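PDB 2WK1: NOVP from Streptomyces caeruleus, which methylates the 4-hydroxyl of the noviose sugar with S-adenosyl-L-methionine, the penultimate step in the biosynthesis of the aminocoumarin antibiotic novobiocin. Local coordinates for residues 84-89 with 214-219; 243-248 with 266-271; 92-97 with 121-126; 126-131 with 136-141. All blocks are in the same frame, centred on the assembly; numbering follows the deposited sequence. Where two conformers were deposited one is given.

Interaction 1. Residues 84-89 with 214-219; sequences TMIGIK and RMDGDL. With SAH (S-adenosyl-L-homocysteine), chain B; EDO (1,2-ethanediol), chain F.
I86 and R214 meet under the amino acid end of S-adenosyl-L-homocysteine (SAH), in the cofactor site of the Rossmann-like methyltransferase fold. Segment 214-219 runs off the end of strand 210-215, whereas residues 84-89 lead into helix 87-103. The two side chains approach from opposite directions: I86 CD1 sits 3.7 Å above the guanidinium plane of R214, over its centre. That puts a methyl group on one face of the cation while its N-H groups point outward along the edge. There D216 OD2 lies in the guanidinium plane, 3.1 Å from R214 NH1, forming a salt bridge, although the same oxygen is approached 35° out of its own carboxylate plane. R214 has its CG anti to the backbone N (chi1 -174°) and runs extended to NE, which carries the guanidinium beneath I86. Its two terminal nitrogens also form salt bridges with E112 and D243, so three acidic residues fix its rotation and probably balance its charge in this buried place.

D216, predicted to be a magnesium ligand, turns OD2 to the SAH amino nitrogen as well, so one oxygen takes both the arginine and the SAH amino group. I86 CG2 packs 3.6 Å from D216 OD2 and also touches the SAH carboxylate. At the other carboxylate oxygen, M85 N bonds to SAH O almost straight (174°). T84 OG1 is shared: it accepts a capping bond from I86 N, and it donates to SAH OXT at 2.6 Å.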
# COMPACT_ATOMS: atom_id res chain seq x y z
N THR A 84 9.37 4.75 4.56
CA THR A 84 10.77 4.42 4.80
C THR A 84 11.61 4.92 3.64
O THR A 84 11.13 4.97 2.50
CB THR A 84 11.00 2.91 4.97
OG1 THR A 84 12.36 2.63 5.28
CG2 THR A 84 10.60 2.12 3.74
N MET A 85 12.85 5.26 3.96
CA MET A 85 13.85 5.61 2.95
C MET A 85 14.80 4.47 2.61
O MET A 85 15.68 4.65 1.77
CB MET A 85 14.67 6.86 3.36
CG MET A 85 15.49 6.63 4.59
SD MET A 85 16.58 7.99 5.03
CE MET A 85 15.40 9.15 5.71
N ILE A 86 14.66 3.31 3.25
CA ILE A 86 15.72 2.29 3.14
C ILE A 86 15.67 1.50 1.85
O ILE A 86 16.63 0.83 1.51
CB ILE A 86 15.77 1.36 4.36
CG1 ILE A 86 14.60 0.37 4.40
CG2 ILE A 86 15.85 2.18 5.64
CD1 ILE A 86 14.67 -0.61 5.58
N GLY A 87 14.55 1.57 1.13
CA GLY A 87 14.44 0.88 -0.14
C GLY A 87 14.01 -0.56 -0.07
O GLY A 87 14.00 -1.17 1.00
N ILE A 88 13.74 -1.13 -1.23
CA ILE A 88 13.22 -2.48 -1.30
C ILE A 88 14.22 -3.54 -0.80
O ILE A 88 13.84 -4.46 -0.06
CB ILE A 88 12.76 -2.84 -2.74
CG1 ILE A 88 11.59 -1.94 -3.19
CG2 ILE A 88 12.40 -4.32 -2.87
CD1 ILE A 88 10.28 -2.10 -2.46
N LYS A 89 15.49 -3.45 -1.21
CA LYS A 89 16.44 -4.47 -0.81
C LYS A 89 16.66 -4.50 0.71
O LYS A 89 16.74 -5.56 1.31
CB LYS A 89 17.76 -4.32 -1.55
CG LYS A 89 17.64 -4.66 -3.05
CD LYS A 89 18.96 -4.56 -3.79
CE LYS A 89 18.86 -4.86 -5.27
NZ LYS A 89 20.25 -4.93 -5.85
N ARG A 214 18.41 -3.46 14.41
CA ARG A 214 18.62 -2.70 13.17
C ARG A 214 19.07 -1.30 13.55
O ARG A 214 18.41 -0.62 14.31
CB ARG A 214 17.38 -2.67 12.29
CG ARG A 214 17.68 -1.99 10.95
CD ARG A 214 16.50 -2.03 9.96
NE ARG A 214 17.03 -1.92 8.62
CZ ARG A 214 17.50 -0.79 8.09
NH1 ARG A 214 17.28 0.37 8.69
NH2 ARG A 214 18.16 -0.82 6.96
N MET A 215 20.22 -0.90 13.04
CA MET A 215 20.85 0.37 13.37
C MET A 215 20.79 1.29 12.17
O MET A 215 21.29 0.94 11.09
CB MET A 215 22.29 0.14 13.80
CG MET A 215 22.44 -0.90 14.91
SD MET A 215 24.06 -0.87 15.65
CE MET A 215 25.03 -1.15 14.22
N ASP A 216 20.22 2.48 12.35
CA ASP A 216 20.08 3.45 11.27
C ASP A 216 20.11 4.85 11.87
O ASP A 216 19.19 5.66 11.66
CB ASP A 216 18.76 3.21 10.54
CG ASP A 216 18.71 3.84 9.14
OD1 ASP A 216 19.55 4.70 8.80
OD2 ASP A 216 17.79 3.45 8.37
N GLY A 217 21.18 5.15 12.60
CA GLY A 217 21.32 6.42 13.30
C GLY A 217 22.29 7.41 12.70
O GLY A 217 22.54 8.44 13.31
N ASP A 218 22.86 7.10 11.53
CA ASP A 218 23.64 8.04 10.69
C ASP A 218 24.99 8.58 11.18
O ASP A 218 25.75 9.02 10.35
CB ASP A 218 22.76 9.23 10.27
CG ASP A 218 21.79 8.89 9.15
OD1 ASP A 218 22.15 8.13 8.21
OD2 ASP A 218 20.66 9.39 9.21
N LEU A 219 25.27 8.53 12.48
CA LEU A 219 26.50 9.10 13.05
C LEU A 219 27.35 8.08 13.74
O LEU A 219 26.84 7.05 14.20
CB LEU A 219 26.13 10.13 14.13
CG LEU A 219 25.26 11.30 13.77
CD1 LEU A 219 24.99 12.16 15.02
CD2 LEU A 219 25.94 12.07 12.69
N SAH B . 15.24 3.69 9.41
CA SAH B . 14.56 4.88 8.80
CB SAH B . 15.59 5.97 8.48
CG SAH B . 16.26 6.55 9.72
SD SAH B . 16.81 8.24 9.43
C SAH B . 13.71 4.46 7.63
O SAH B . 13.40 5.28 6.77
OXT SAH B . 13.25 3.32 7.61
C5' SAH B . 17.85 8.52 10.88
C4' SAH B . 17.04 8.60 12.18
O4' SAH B . 17.96 8.48 13.30
C3' SAH B . 16.24 9.88 12.38
O3' SAH B . 14.84 9.62 12.61
C2' SAH B . 16.93 10.54 13.59
O2' SAH B . 16.06 11.30 14.44
C1' SAH B . 17.51 9.34 14.35
N9 SAH B . 18.70 9.58 15.17
C8 SAH B . 19.97 9.65 14.70
N7 SAH B . 20.86 9.75 15.73
C5 SAH B . 20.12 9.71 16.87
C6 SAH B . 20.43 9.71 18.28
N6 SAH B . 21.68 9.80 18.69
N1 SAH B . 19.41 9.61 19.14
C2 SAH B . 18.14 9.47 18.73
N3 SAH B . 17.76 9.46 17.45
C4 SAH B . 18.73 9.56 16.51
C1 EDO F . 24.09 2.50 12.14
O1 EDO F . 23.57 3.44 13.14
C2 EDO F . 24.67 3.12 10.86
O2 EDO F . 23.71 3.01 9.77

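Interaction 2. Residues 243-248 with 266-271; sequences DDYMMC and DELITI. With EDO (1,2-ethanediol), chain F.
The loop that follows strand 238-242 carries D243 and D244, two predicted magnesium ligands, and then packs its next two residues, Y245 and M246, against the edge strand 269-270 and the residues just before it. A type I beta turn from Y245 to C248 ends this loop, and C248 occupies the N-cap position of helix 249-261 and is joined to C251 by a disulfide.

Y245 and L268 cross at about a right angle. The methyl L268 CD1 comes to the phenol end of the ring, 3.5 Å from Y245 OH and 3.7 Å from Y245 CZ. With CG anti to its backbone N (chi1 179°), the tyrosine ring is thrown out from the loop toward L268. Its hydroxyl is held by a hydrogen bond to D256 of helix 249-261, while W278 of strand 276-279 also touches L268.

M246 makes a second, more tentative touch. In the conformer given, one of two deposited, its chain is extended beyond CG, and the terminal methyl reaches across: M246 CE stands 3.6 Å from T270 CB. At the predicted metal-binding end of the loop, D244 N donates to O2 of a 1,2-ethanediol, probably from the crystallisation liquor, at 3.0 Å.

No hydrogen bond joins the two segments. Their contact rests on methyl groups near the surface, one of them against the phenol end of Y245. The two conformers of M246 suggest that the T270 half may be adaptable, whereas the Y245 hydroxyl is tied to the neighbouring helix.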
# COMPACT_ATOMS: atom_id res chain seq x y z
N ASP A 243 22.47 -0.10 8.55
CA ASP A 243 21.84 0.48 7.38
C ASP A 243 22.82 1.11 6.41
O ASP A 243 22.67 0.96 5.19
CB ASP A 243 20.83 1.55 7.81
CG ASP A 243 20.15 2.20 6.62
OD1 ASP A 243 19.21 1.55 6.08
OD2 ASP A 243 20.58 3.31 6.21
N ASP A 244 23.77 1.86 6.96
CA ASP A 244 24.61 2.82 6.20
C ASP A 244 26.02 2.49 6.64
O ASP A 244 26.53 3.05 7.60
CB ASP A 244 24.23 4.27 6.60
CG ASP A 244 24.71 5.35 5.61
OD1 ASP A 244 25.33 5.04 4.58
OD2 ASP A 244 24.43 6.54 5.88
N TYR A 245 26.62 1.54 5.95
CA TYR A 245 27.99 1.10 6.27
C TYR A 245 28.95 1.44 5.16
O TYR A 245 29.98 2.07 5.38
CB TYR A 245 28.01 -0.43 6.52
CG TYR A 245 29.38 -1.01 6.84
CD1 TYR A 245 29.88 -0.97 8.13
CD2 TYR A 245 30.15 -1.61 5.87
CE1 TYR A 245 31.14 -1.49 8.44
CE2 TYR A 245 31.38 -2.15 6.16
CZ TYR A 245 31.88 -2.07 7.44
OH TYR A 245 33.12 -2.61 7.70
N MET A 246 28.68 0.99 3.96
CA MET A 246 29.69 1.11 2.93
C MET A 246 30.07 2.54 2.59
O MET A 246 31.26 2.82 2.35
CB MET A 246 28.96 0.51 1.37
CG MET A 246 28.66 -0.85 1.67
SD MET A 246 28.35 -1.46 0.09
CE MET A 246 27.45 -3.01 0.65
N MET A 247 29.10 3.44 2.60
CA MET A 247 29.33 4.81 2.12
C MET A 247 29.29 5.84 3.21
O MET A 247 29.22 7.05 2.93
CB MET A 247 28.28 5.20 1.07
CG MET A 247 28.02 4.18 0.02
SD MET A 247 29.53 3.59 -0.71
CE MET A 247 30.30 5.07 -1.35
N CYS A 248 29.34 5.40 4.48
CA CYS A 248 29.31 6.31 5.62
C CYS A 248 30.56 6.12 6.45
O CYS A 248 30.62 5.22 7.28
CB CYS A 248 28.10 6.07 6.52
SG CYS A 248 28.04 7.17 7.97
N ASP A 266 32.07 -12.68 13.45
CA ASP A 266 30.97 -13.04 12.58
C ASP A 266 30.99 -12.11 11.38
O ASP A 266 31.02 -10.89 11.53
CB ASP A 266 29.64 -12.92 13.34
CG ASP A 266 29.43 -14.05 14.31
OD1 ASP A 266 29.51 -15.20 13.84
OD2 ASP A 266 29.11 -13.78 15.48
N GLU A 267 31.02 -12.69 10.19
CA GLU A 267 31.27 -11.94 8.97
C GLU A 267 30.14 -10.97 8.60
O GLU A 267 28.95 -11.25 8.82
CB GLU A 267 31.53 -12.90 7.82
CG GLU A 267 30.35 -13.85 7.48
CD GLU A 267 30.70 -15.11 6.64
OE1 GLU A 267 31.87 -15.34 6.26
OE2 GLU A 267 29.76 -15.90 6.37
N LEU A 268 30.54 -9.83 8.08
CA LEU A 268 29.61 -8.85 7.53
C LEU A 268 29.21 -9.24 6.13
O LEU A 268 30.08 -9.45 5.27
CB LEU A 268 30.20 -7.46 7.49
CG LEU A 268 30.60 -6.84 8.81
CD1 LEU A 268 31.29 -5.51 8.54
CD2 LEU A 268 29.41 -6.64 9.72
N ILE A 269 27.91 -9.30 5.90
CA ILE A 269 27.33 -9.65 4.63
C ILE A 269 26.63 -8.46 4.03
O ILE A 269 25.91 -7.76 4.71
CB ILE A 269 26.09 -10.88 4.80
CG1 ILE A 269 26.70 -12.05 5.53
CG2 ILE A 269 25.43 -11.11 3.47
CD1 ILE A 269 25.79 -12.77 6.43
N THR A 270 26.85 -8.21 2.76
CA THR A 270 26.24 -7.05 2.14
C THR A 270 24.77 -7.26 1.82
O THR A 270 24.31 -8.39 1.62
CB THR A 270 26.95 -6.62 0.85
OG1 THR A 270 26.56 -7.50 -0.22
CG2 THR A 270 28.48 -6.56 1.00
N ILE A 271 24.04 -6.14 1.77
CA ILE A 271 22.63 -6.12 1.38
C ILE A 271 22.40 -5.47 0.01
O ILE A 271 21.75 -6.03 -0.87
CB ILE A 271 21.78 -5.36 2.44
CG1 ILE A 271 21.91 -6.03 3.80
CG2 ILE A 271 20.34 -5.30 1.98
CD1 ILE A 271 21.50 -5.21 5.00
C1 EDO F . 24.09 2.50 12.14
O1 EDO F . 23.57 3.44 13.14
C2 EDO F . 24.67 3.12 10.86
O2 EDO F . 23.71 3.01 9.77

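Interaction 3. Residues 92-97 with 121-126; sequences ENIRQC and CILMRG
I94 of helix 92-97 faces L123 and M124 of helix 121-126, and the apolar contact between the two helices is built on these three side chains. Following the second helix from its start, C121 turns away from the partner, toward V138 and V140 of the sheet. L123 is the first to reach across. With CG anti to the backbone N (chi1 -179°), it reaches toward the other helix and meets I94 at a slant, its CD2 branch resting 4.0 Å from both I94 CB and I94 CG2. The same methyl also lies 4.4 Å from R95 N, the amide that follows I94. The R95 guanidinium leads away from the contact to D40 of helix 35-47.

M124 follows. Its side chain crosses that of I94 at about a right angle, and the touch is made near its root, M124 CG lying 3.8 Å from I94 CG2. Beyond CG the extended chain leaves I94 CG2 and runs toward E112 and R214. Thus I94 CG2 sits against L123 CD2 and M124 CG together. R125 points elsewhere and forms a salt bridge with D188.

The short helical axes come within 10.0 Å at a crossing angle of -32°. Such packing of neighbouring helices, running in broadly the same direction over one face of a central sheet, is characteristic of the alpha/beta layers of Rossmann-like methyltransferases.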
# COMPACT_ATOMS: atom_id res chain seq x y z
N GLU A 92 13.57 -6.02 2.26
CA GLU A 92 13.62 -7.46 2.08
C GLU A 92 14.59 -8.13 3.07
O GLU A 92 14.32 -9.21 3.57
CB GLU A 92 13.95 -7.85 0.63
CG GLU A 92 12.79 -7.57 -0.34
CD GLU A 92 13.12 -7.71 -1.84
OE1 GLU A 92 14.30 -7.57 -2.25
OE2 GLU A 92 12.15 -7.90 -2.63
N ASN A 93 15.71 -7.46 3.36
CA ASN A 93 16.64 -7.95 4.38
C ASN A 93 16.00 -8.04 5.76
O ASN A 93 16.20 -9.00 6.48
CB ASN A 93 17.88 -7.06 4.40
CG ASN A 93 18.79 -7.33 5.59
OD1 ASN A 93 18.76 -6.56 6.55
ND2 ASN A 93 19.54 -8.42 5.55
N ILE A 94 15.23 -7.02 6.14
CA ILE A 94 14.50 -7.08 7.42
C ILE A 94 13.58 -8.30 7.42
O ILE A 94 13.54 -9.07 8.38
CB ILE A 94 13.65 -5.83 7.67
CG1 ILE A 94 14.54 -4.64 7.91
CG2 ILE A 94 12.69 -6.03 8.88
CD1 ILE A 94 13.77 -3.31 7.97
N ARG A 95 12.82 -8.48 6.34
CA ARG A 95 11.92 -9.61 6.27
C ARG A 95 12.65 -10.94 6.41
O ARG A 95 12.20 -11.83 7.15
CB ARG A 95 11.09 -9.56 4.99
CG ARG A 95 10.07 -10.69 4.90
CD ARG A 95 9.41 -10.71 3.63
NE ARG A 95 8.54 -11.85 3.46
CZ ARG A 95 7.75 -11.98 2.40
NH1 ARG A 95 7.76 -11.04 1.46
NH2 ARG A 95 6.94 -13.01 2.33
N GLN A 96 13.75 -11.09 5.69
CA GLN A 96 14.49 -12.34 5.76
C GLN A 96 15.03 -12.60 7.17
O GLN A 96 14.95 -13.72 7.68
CB GLN A 96 15.62 -12.35 4.73
CG GLN A 96 15.17 -12.34 3.25
CD GLN A 96 14.47 -13.59 2.73
OE1 GLN A 96 13.25 -13.75 2.90
NE2 GLN A 96 15.21 -14.42 2.00
N CYS A 97 15.60 -11.59 7.80
CA CYS A 97 16.15 -11.76 9.15
C CYS A 97 15.06 -12.06 10.17
O CYS A 97 15.23 -12.95 11.00
CB CYS A 97 16.96 -10.52 9.56
SG CYS A 97 18.50 -10.28 8.68
N CYS A 121 10.09 -0.18 11.09
CA CYS A 121 9.46 -0.71 12.28
C CYS A 121 8.04 -1.19 12.02
O CYS A 121 7.61 -2.19 12.60
CB CYS A 121 9.46 0.29 13.42
SG CYS A 121 11.05 0.71 14.04
N ILE A 122 7.31 -0.51 11.13
CA ILE A 122 5.99 -0.99 10.72
C ILE A 122 6.15 -2.34 10.06
O ILE A 122 5.36 -3.24 10.34
CB ILE A 122 5.30 0.05 9.81
CG1 ILE A 122 4.97 1.31 10.60
CG2 ILE A 122 4.04 -0.53 9.15
CD1 ILE A 122 4.60 2.52 9.75
N LEU A 123 7.12 -2.51 9.17
CA LEU A 123 7.35 -3.82 8.60
C LEU A 123 7.62 -4.88 9.66
O LEU A 123 7.05 -5.98 9.60
CB LEU A 123 8.50 -3.79 7.57
CG LEU A 123 8.78 -5.16 6.90
CD1 LEU A 123 7.62 -5.69 6.12
CD2 LEU A 123 10.04 -5.12 6.03
N MET A 124 8.49 -4.58 10.61
CA MET A 124 8.77 -5.55 11.68
C MET A 124 7.48 -5.98 12.37
O MET A 124 7.26 -7.16 12.61
CB MET A 124 9.74 -4.95 12.67
CG MET A 124 11.12 -4.74 12.12
SD MET A 124 12.21 -4.02 13.43
CE MET A 124 13.77 -3.92 12.53
N ARG A 125 6.62 -5.02 12.72
CA ARG A 125 5.38 -5.38 13.37
C ARG A 125 4.47 -6.18 12.45
O ARG A 125 3.80 -7.11 12.89
CB ARG A 125 4.65 -4.13 13.89
CG ARG A 125 3.31 -4.40 14.56
CD ARG A 125 3.44 -5.19 15.83
NE ARG A 125 2.18 -5.70 16.38
CZ ARG A 125 1.70 -6.92 16.17
NH1 ARG A 125 2.31 -7.74 15.36
NH2 ARG A 125 0.64 -7.34 16.83
N GLY A 126 4.44 -5.82 11.17
CA GLY A 126 3.66 -6.57 10.20
C GLY A 126 4.10 -8.00 10.02
O GLY A 126 3.27 -8.87 9.84

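Interaction 4. Residues 126-131 with 136-141; sequences GILRAH and RTVWVA
L128, near the C-terminal end of helix 119-130, points into the start of the following strand and divides its two branches between R136 and V138. The side chains of L128 and R136 cross at about a right angle. L128 CD2 touches the aliphatic part of the arginine, 4.0 Å from R136 CD, while the other branch turns to the backbone, L128 CD1 lying 3.7 Å from R136 O. L128 and V138 meet at a slant, with L128 CD1 packed 3.8 Å from V138 CG2. One methyl thus touches both a carbonyl oxygen and a valine branch, and the leucine straddles the residue between them, T137, whose own side chain points away.

V138 has CG1 anti to its backbone N (chi1 -180°); CG2 is the branch that meets L128, while CG1 packs on the same helix at C121. The extended chain of R136 passes across the leucine, and its charged end is carried beyond it, where the backbone oxygens of G108 and V106 receive NH1. The R136 carbonyl, packed against L128 CD1, is satisfied by the side-chain amide of Q190.

On the side of the strand away from the helix, T137 CG2 lies 3.7 Å above the W139 ring plane, toward its rim, and the indole nitrogen bonds to D109. Only four residues separate the segments; the leucine thus packs over the tight return from helix to strand in the beta-alpha-beta unit of strand 109-113, helix 119-130 and strand 138-142, the repeating crossover of a Rossmann-like fold.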
# COMPACT_ATOMS: atom_id res chain seq x y z
N GLY A 126 4.44 -5.82 11.17
CA GLY A 126 3.66 -6.57 10.20
C GLY A 126 4.10 -8.00 10.02
O GLY A 126 3.27 -8.87 9.84
N ILE A 127 5.41 -8.26 10.06
CA ILE A 127 5.91 -9.62 9.93
C ILE A 127 5.43 -10.43 11.13
O ILE A 127 4.98 -11.57 10.99
CB ILE A 127 7.43 -9.65 9.81
CG1 ILE A 127 7.92 -8.92 8.55
CG2 ILE A 127 7.91 -11.09 9.81
CD1 ILE A 127 9.38 -8.47 8.66
N LEU A 128 5.50 -9.85 12.33
CA LEU A 128 4.99 -10.54 13.51
C LEU A 128 3.50 -10.87 13.32
O LEU A 128 3.05 -11.97 13.62
CB LEU A 128 5.19 -9.73 14.78
CG LEU A 128 6.65 -9.46 15.18
CD1 LEU A 128 6.70 -8.65 16.47
CD2 LEU A 128 7.50 -10.74 15.33
N ARG A 129 2.73 -9.91 12.83
CA ARG A 129 1.29 -10.11 12.62
C ARG A 129 1.03 -11.22 11.60
O ARG A 129 0.15 -12.07 11.81
CB ARG A 129 0.65 -8.79 12.18
CG ARG A 129 -0.86 -8.83 11.97
CD ARG A 129 -1.60 -8.33 13.15
NE ARG A 129 -3.04 -8.28 12.91
CZ ARG A 129 -3.86 -9.33 12.97
NH1 ARG A 129 -3.41 -10.54 13.22
NH2 ARG A 129 -5.16 -9.15 12.74
N ALA A 130 1.81 -11.22 10.52
CA ALA A 130 1.62 -12.20 9.45
C ALA A 130 1.82 -13.61 9.96
O ALA A 130 1.20 -14.54 9.44
CB ALA A 130 2.60 -11.93 8.31
N HIS A 131 2.69 -13.77 10.96
CA HIS A 131 3.01 -15.09 11.49
C HIS A 131 2.32 -15.36 12.82
O HIS A 131 2.65 -16.34 13.48
CB HIS A 131 4.53 -15.23 11.59
CG HIS A 131 5.20 -15.28 10.26
ND1 HIS A 131 5.28 -16.43 9.51
CD2 HIS A 131 5.83 -14.32 9.55
CE1 HIS A 131 5.93 -16.17 8.38
NE2 HIS A 131 6.26 -14.89 8.38
N ARG A 136 6.55 -11.24 21.05
CA ARG A 136 7.69 -10.35 20.76
C ARG A 136 7.18 -8.93 20.59
O ARG A 136 6.07 -8.71 20.10
CB ARG A 136 8.45 -10.78 19.51
CG ARG A 136 8.99 -12.19 19.56
CD ARG A 136 9.59 -12.55 18.26
NE ARG A 136 9.97 -13.93 18.11
CZ ARG A 136 11.21 -14.40 18.18
NH1 ARG A 136 12.24 -13.63 18.49
NH2 ARG A 136 11.41 -15.69 17.95
N THR A 137 8.01 -7.97 20.99
CA THR A 137 7.74 -6.56 20.87
C THR A 137 8.68 -5.93 19.84
O THR A 137 9.83 -6.35 19.71
CB THR A 137 7.92 -5.87 22.24
OG1 THR A 137 6.95 -6.41 23.15
CG2 THR A 137 7.80 -4.35 22.19
N VAL A 138 8.15 -4.97 19.10
CA VAL A 138 8.93 -4.08 18.26
C VAL A 138 9.18 -2.76 19.01
O VAL A 138 8.21 -2.08 19.37
CB VAL A 138 8.22 -3.78 16.93
CG1 VAL A 138 9.06 -2.85 16.06
CG2 VAL A 138 7.90 -5.08 16.19
N TRP A 139 10.45 -2.44 19.24
CA TRP A 139 10.89 -1.23 19.89
C TRP A 139 11.32 -0.19 18.86
O TRP A 139 12.12 -0.46 17.97
CB TRP A 139 12.03 -1.51 20.84
CG TRP A 139 11.69 -2.44 21.97
CD1 TRP A 139 11.74 -3.79 21.95
CD2 TRP A 139 11.21 -2.07 23.27
NE1 TRP A 139 11.35 -4.30 23.16
CE2 TRP A 139 11.02 -3.27 23.99
CE3 TRP A 139 10.96 -0.86 23.90
CZ2 TRP A 139 10.57 -3.29 25.31
CZ3 TRP A 139 10.50 -0.89 25.23
CH2 TRP A 139 10.32 -2.08 25.90
N VAL A 140 10.73 0.99 18.99
CA VAL A 140 10.86 2.09 18.05
C VAL A 140 11.65 3.19 18.73
O VAL A 140 11.09 3.94 19.54
CB VAL A 140 9.47 2.59 17.58
CG1 VAL A 140 9.58 3.69 16.55
CG2 VAL A 140 8.60 1.44 17.07
N ALA A 141 12.96 3.25 18.49
CA ALA A 141 13.87 4.15 19.21
C ALA A 141 14.31 5.31 18.33
O ALA A 141 14.92 5.10 17.27
CB ALA A 141 15.07 3.38 19.74

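Interactions 1, 3 and 4 are buried, whereas interaction 2 lies toward the surface. Interactions 1 and 3 both use helix 87-103: I94 CD1 packs 3.7 Å from I86 CD1, so the helix pair backs directly onto the cofactor site. Interactions 3 and 4 share G126 and helix 119-130, and carry apolar packing from that helix pair to strand 138-142. Charge is concentrated in interaction 1, and a salt bridge from R214 NH2 to D243 OD1 (2.7 Å) links it to interaction 2, whose own cross-contact is apolar. Interactions 2 and 4 reach the same sheet but do not touch, their centres about 23 Å apart.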